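Local coordinates for protein 6-aminohexanoate-dimer hydrolase (Bacillus anthracis, PDB 4GB7) that probably hydrolyses the amide bond of 6-aminohexanoate dimers, a nylon oligomer, through a serine-dependent mechanism of the beta-lactamase-like family, at residues T99-L104 against S407-D412. Sequence-based numbering, arbitrary orientation.
Sequences TPLKEL and SNMYID
Leu101 and Met409 mark the nearest backbone approach between the two segments, and their CA atoms still lie 8.8 Å apart. Leu104, one turn further along its helix, has its CA 10.7 Å from the CA of Met409. No hydrogen bond spans this gap, so the segments meet through side chains alone, and the 104 Å² they bury together confirms a small contact. Residues 99-100 end a strand, with Pro100 as N-cap residue; the bond from Leu104 N to Pro100 O, 3.1 Å long, closes the first turn of helix 101-107. The other segment is a helical piece from the middle of helix 402-417.

In the beta-lactamase-like fold to which the sequence belongs, a C-terminal helix packs against the central antiparallel sheet. Here Tyr410 and Ile411 of helix 402-417 touch strand 377-382 of that sheet, while Met409 faces the short helix 101-107 and Val91 of the hairpin strand 90-92.

Met409, present as selenomethionine, does most of the reaching. Its extended chi1 (177°) and chi2 (-176°) carry SE out toward the leucines, and the bend at chi3 (91°) then sets only the direction of CE. SE meets Leu101 CD1 at 3.4 Å, a tight apolar contact, and Leu104 CD2 at 4.0 Å. The two methyls, Leu101 CD1 and Leu104 CD2, are 5.1 Å from each other, and SE sits across the notch between them. CE adds a second touch on Leu101, 4.0 Å from its CD1. The approaches differ: Leu101 lies roughly perpendicular to the selenomethionine chain, whereas Leu104 runs antiparallel alongside it. All three residues are buried, and Val91 also touches each of them.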
ATOM      1  N   THR A  99      -1.862  12.764  24.582  1.00 23.58           N
ATOM      2  CA  THR A  99      -3.274  12.639  24.324  1.00 23.14           C
ATOM      3  C   THR A  99      -3.613  11.148  24.214  1.00 18.54           C
ATOM      4  O   THR A  99      -2.786  10.358  23.733  1.00 18.40           O
ATOM      5  CB  THR A  99      -3.661  13.469  23.078  1.00 26.14           C
ATOM      6  OG1 THR A  99      -5.070  13.661  23.078  1.00 38.92           O
ATOM      7  CG2 THR A  99      -3.210  12.797  21.808  1.00 25.80           C
ATOM      8  N   PRO A 100      -4.801  10.725  24.691  1.00 17.65           N
ATOM      9  CA  PRO A 100      -5.060   9.279  24.720  1.00 16.17           C
ATOM     10  C   PRO A 100      -5.221   8.681  23.310  1.00 15.33           C
ATOM     11  O   PRO A 100      -5.811   9.297  22.396  1.00 16.98           O
ATOM     12  CB  PRO A 100      -6.331   9.125  25.553  1.00 18.93           C
ATOM     13  CG  PRO A 100      -6.723  10.454  25.958  1.00 24.63           C
ATOM     14  CD  PRO A 100      -5.823  11.499  25.388  1.00 21.93           C
ATOM     15  N   LEU A 101      -4.728   7.469  23.134  1.00 18.06           N
ATOM     16  CA  LEU A 101      -4.648   6.848  21.816  1.00 17.94           C
ATOM     17  C   LEU A 101      -5.987   6.691  21.061  1.00 17.52           C
ATOM     18  O   LEU A 101      -6.099   7.111  19.909  1.00 17.93           O
ATOM     19  CB  LEU A 101      -4.002   5.469  21.956  1.00 17.73           C
ATOM     20  CG  LEU A 101      -3.951   4.596  20.714  1.00 18.61           C
ATOM     21  CD1 LEU A 101      -3.070   5.293  19.673  1.00 20.96           C
ATOM     22  CD2 LEU A 101      -3.441   3.210  21.060  1.00 25.62           C
ATOM     23  N   LYS A 102      -7.013   6.114  21.696  1.00 17.15           N
ATOM     24  CA  LYS A 102      -8.258   5.856  20.959  1.00 15.65           C
ATOM     25  C   LYS A 102      -8.883   7.166  20.455  1.00 17.07           C
ATOM     26  O   LYS A 102      -9.330   7.256  19.324  1.00 15.75           O
ATOM     27  CB  LYS A 102      -9.255   5.015  21.790  1.00 16.55           C
ATOM     28  CG  LYS A 102     -10.527   4.564  21.045  1.00 16.53           C
ATOM     29  CD  LYS A 102     -11.581   4.021  22.024  1.00 19.03           C
ATOM     30  CE  LYS A 102     -12.923   3.635  21.387  1.00 21.70           C
ATOM     31  NZ  LYS A 102     -13.951   3.352  22.445  1.00 23.06           N
ATOM     32  N   GLU A 103      -8.948   8.190  21.314  1.00 17.07           N
ATOM     33  CA  GLU A 103      -9.481   9.455  20.878  1.00 18.42           C
ATOM     34  C   GLU A 103      -8.673  10.123  19.793  1.00 16.17           C
ATOM     35  O   GLU A 103      -9.255  10.731  18.884  1.00 19.18           O
ATOM     36  CB  GLU A 103      -9.569  10.391  22.072  1.00 21.03           C
ATOM     37  CG  GLU A 103     -10.784  10.112  22.937  1.00 20.70           C
ATOM     38  CD  GLU A 103     -12.059  10.601  22.277  1.00 21.92           C
ATOM     39  OE1 GLU A 103     -12.312  11.840  22.379  1.00 26.11           O
ATOM     40  OE2 GLU A 103     -12.788   9.799  21.627  1.00 21.86           O
ATOM     41  N   LEU A 104      -7.359   9.955  19.831  1.00 17.27           N
ATOM     42  CA  LEU A 104      -6.454  10.547  18.809  1.00 17.00           C
ATOM     43  C   LEU A 104      -6.742   9.860  17.450  1.00 18.36           C
ATOM     44  O   LEU A 104      -6.931  10.507  16.417  1.00 17.32           O
ATOM     45  CB  LEU A 104      -4.989  10.398  19.187  1.00 17.49           C
ATOM     46  CG  LEU A 104      -3.918  10.797  18.144  1.00 17.55           C
ATOM     47  CD1 LEU A 104      -3.870  12.311  17.985  1.00 22.82           C
ATOM     48  CD2 LEU A 104      -2.579  10.243  18.591  1.00 23.39           C
ATOM     49  N   SER A 407       4.145   7.986  13.551  1.00 19.56           N
ATOM     50  CA  SER A 407       5.404   7.273  13.447  1.00 19.00           C
ATOM     51  C   SER A 407       6.080   7.113  14.801  1.00 17.11           C
ATOM     52  O   SER A 407       6.601   6.054  15.129  1.00 18.66           O
ATOM     53  CB  SER A 407       6.346   7.987  12.468  1.00 20.67           C
ATOM     54  OG  SER A 407       5.794   7.956  11.169  1.00 22.06           O
ATOM     55  N   ASN A 408       6.033   8.188  15.599  1.00 15.22           N
ATOM     56  CA  ASN A 408       6.596   8.165  16.924  1.00 17.64           C
ATOM     57  C   ASN A 408       5.734   7.324  17.879  1.00 15.79           C
ATOM     58  O   ASN A 408       6.271   6.612  18.729  1.00 16.14           O
ATOM     59  CB  ASN A 408       6.741   9.590  17.455  1.00 19.23           C
ATOM     60  CG  ASN A 408       8.023  10.247  16.947  1.00 17.22           C
ATOM     61  OD1 ASN A 408       9.119   9.881  17.420  1.00 21.84           O
ATOM     62  ND2 ASN A 408       7.901  11.174  15.951  1.00 19.32           N
HETATM   63  N   MSE A 409       4.419   7.394  17.747  1.00 16.87           N
HETATM   64  CA  MSE A 409       3.485   6.597  18.570  1.00 16.61           C
HETATM   65  C   MSE A 409       3.741   5.099  18.378  1.00 15.53           C
HETATM   66  O   MSE A 409       3.683   4.302  19.330  1.00 16.72           O
HETATM   67  CB  MSE A 409       2.065   6.930  18.136  1.00 21.26           C
HETATM   68  CG  MSE A 409       0.939   6.186  18.789  1.00 22.69           C
HETATM   69 SE   MSE A 409      -0.634   6.831  17.854  0.70 24.47          SE
HETATM   70  CE  MSE A 409      -0.689   5.501  16.469  1.00 20.97           C
ATOM     71  N   TYR A 410       4.082   4.695  17.148  1.00 15.40           N
ATOM     72  CA  TYR A 410       4.336   3.263  16.928  1.00 15.94           C
ATOM     73  C   TYR A 410       5.569   2.771  17.711  1.00 15.55           C
ATOM     74  O   TYR A 410       5.609   1.648  18.209  1.00 16.56           O
ATOM     75  CB  TYR A 410       4.535   2.984  15.464  1.00 16.64           C
ATOM     76  CG  TYR A 410       3.375   3.300  14.547  1.00 15.27           C
ATOM     77  CD1 TYR A 410       2.078   3.427  14.989  1.00 14.81           C
ATOM     78  CD2 TYR A 410       3.607   3.509  13.226  1.00 18.20           C
ATOM     79  CE1 TYR A 410       1.055   3.755  14.100  1.00 15.21           C
ATOM     80  CE2 TYR A 410       2.606   3.811  12.350  1.00 16.99           C
ATOM     81  CZ  TYR A 410       1.312   3.960  12.797  1.00 15.73           C
ATOM     82  OH  TYR A 410       0.318   4.273  11.864  1.00 18.66           O
ATOM     83  N   ILE A 411       6.584   3.616  17.804  1.00 16.14           N
ATOM     84  CA  ILE A 411       7.754   3.339  18.629  1.00 16.27           C
ATOM     85  C   ILE A 411       7.385   3.254  20.113  1.00 16.12           C
ATOM     86  O   ILE A 411       7.766   2.297  20.813  1.00 17.34           O
ATOM     87  CB  ILE A 411       8.886   4.369  18.388  1.00 17.10           C
ATOM     88  CG1 ILE A 411       9.341   4.375  16.918  1.00 17.71           C
ATOM     89  CG2 ILE A 411      10.056   4.032  19.336  1.00 16.11           C
ATOM     90  CD1 ILE A 411      10.312   5.482  16.530  1.00 18.87           C
ATOM     91  N   ASP A 412       6.626   4.225  20.614  1.00 17.05           N
ATOM     92  CA  ASP A 412       6.194   4.170  21.974  1.00 17.80           C
ATOM     93  C   ASP A 412       5.327   2.974  22.317  1.00 16.43           C
ATOM     94  O   ASP A 412       5.492   2.382  23.404  1.00 17.38           O
ATOM     95  CB  ASP A 412       5.469   5.449  22.358  1.00 16.43           C
ATOM     96  CG  ASP A 412       6.409   6.664  22.442  1.00 22.23           C
ATOM     97  OD1 ASP A 412       7.664   6.509  22.592  1.00 20.61           O
ATOM     98  OD2 ASP A 412       5.861   7.781  22.398  1.00 24.00           O
TER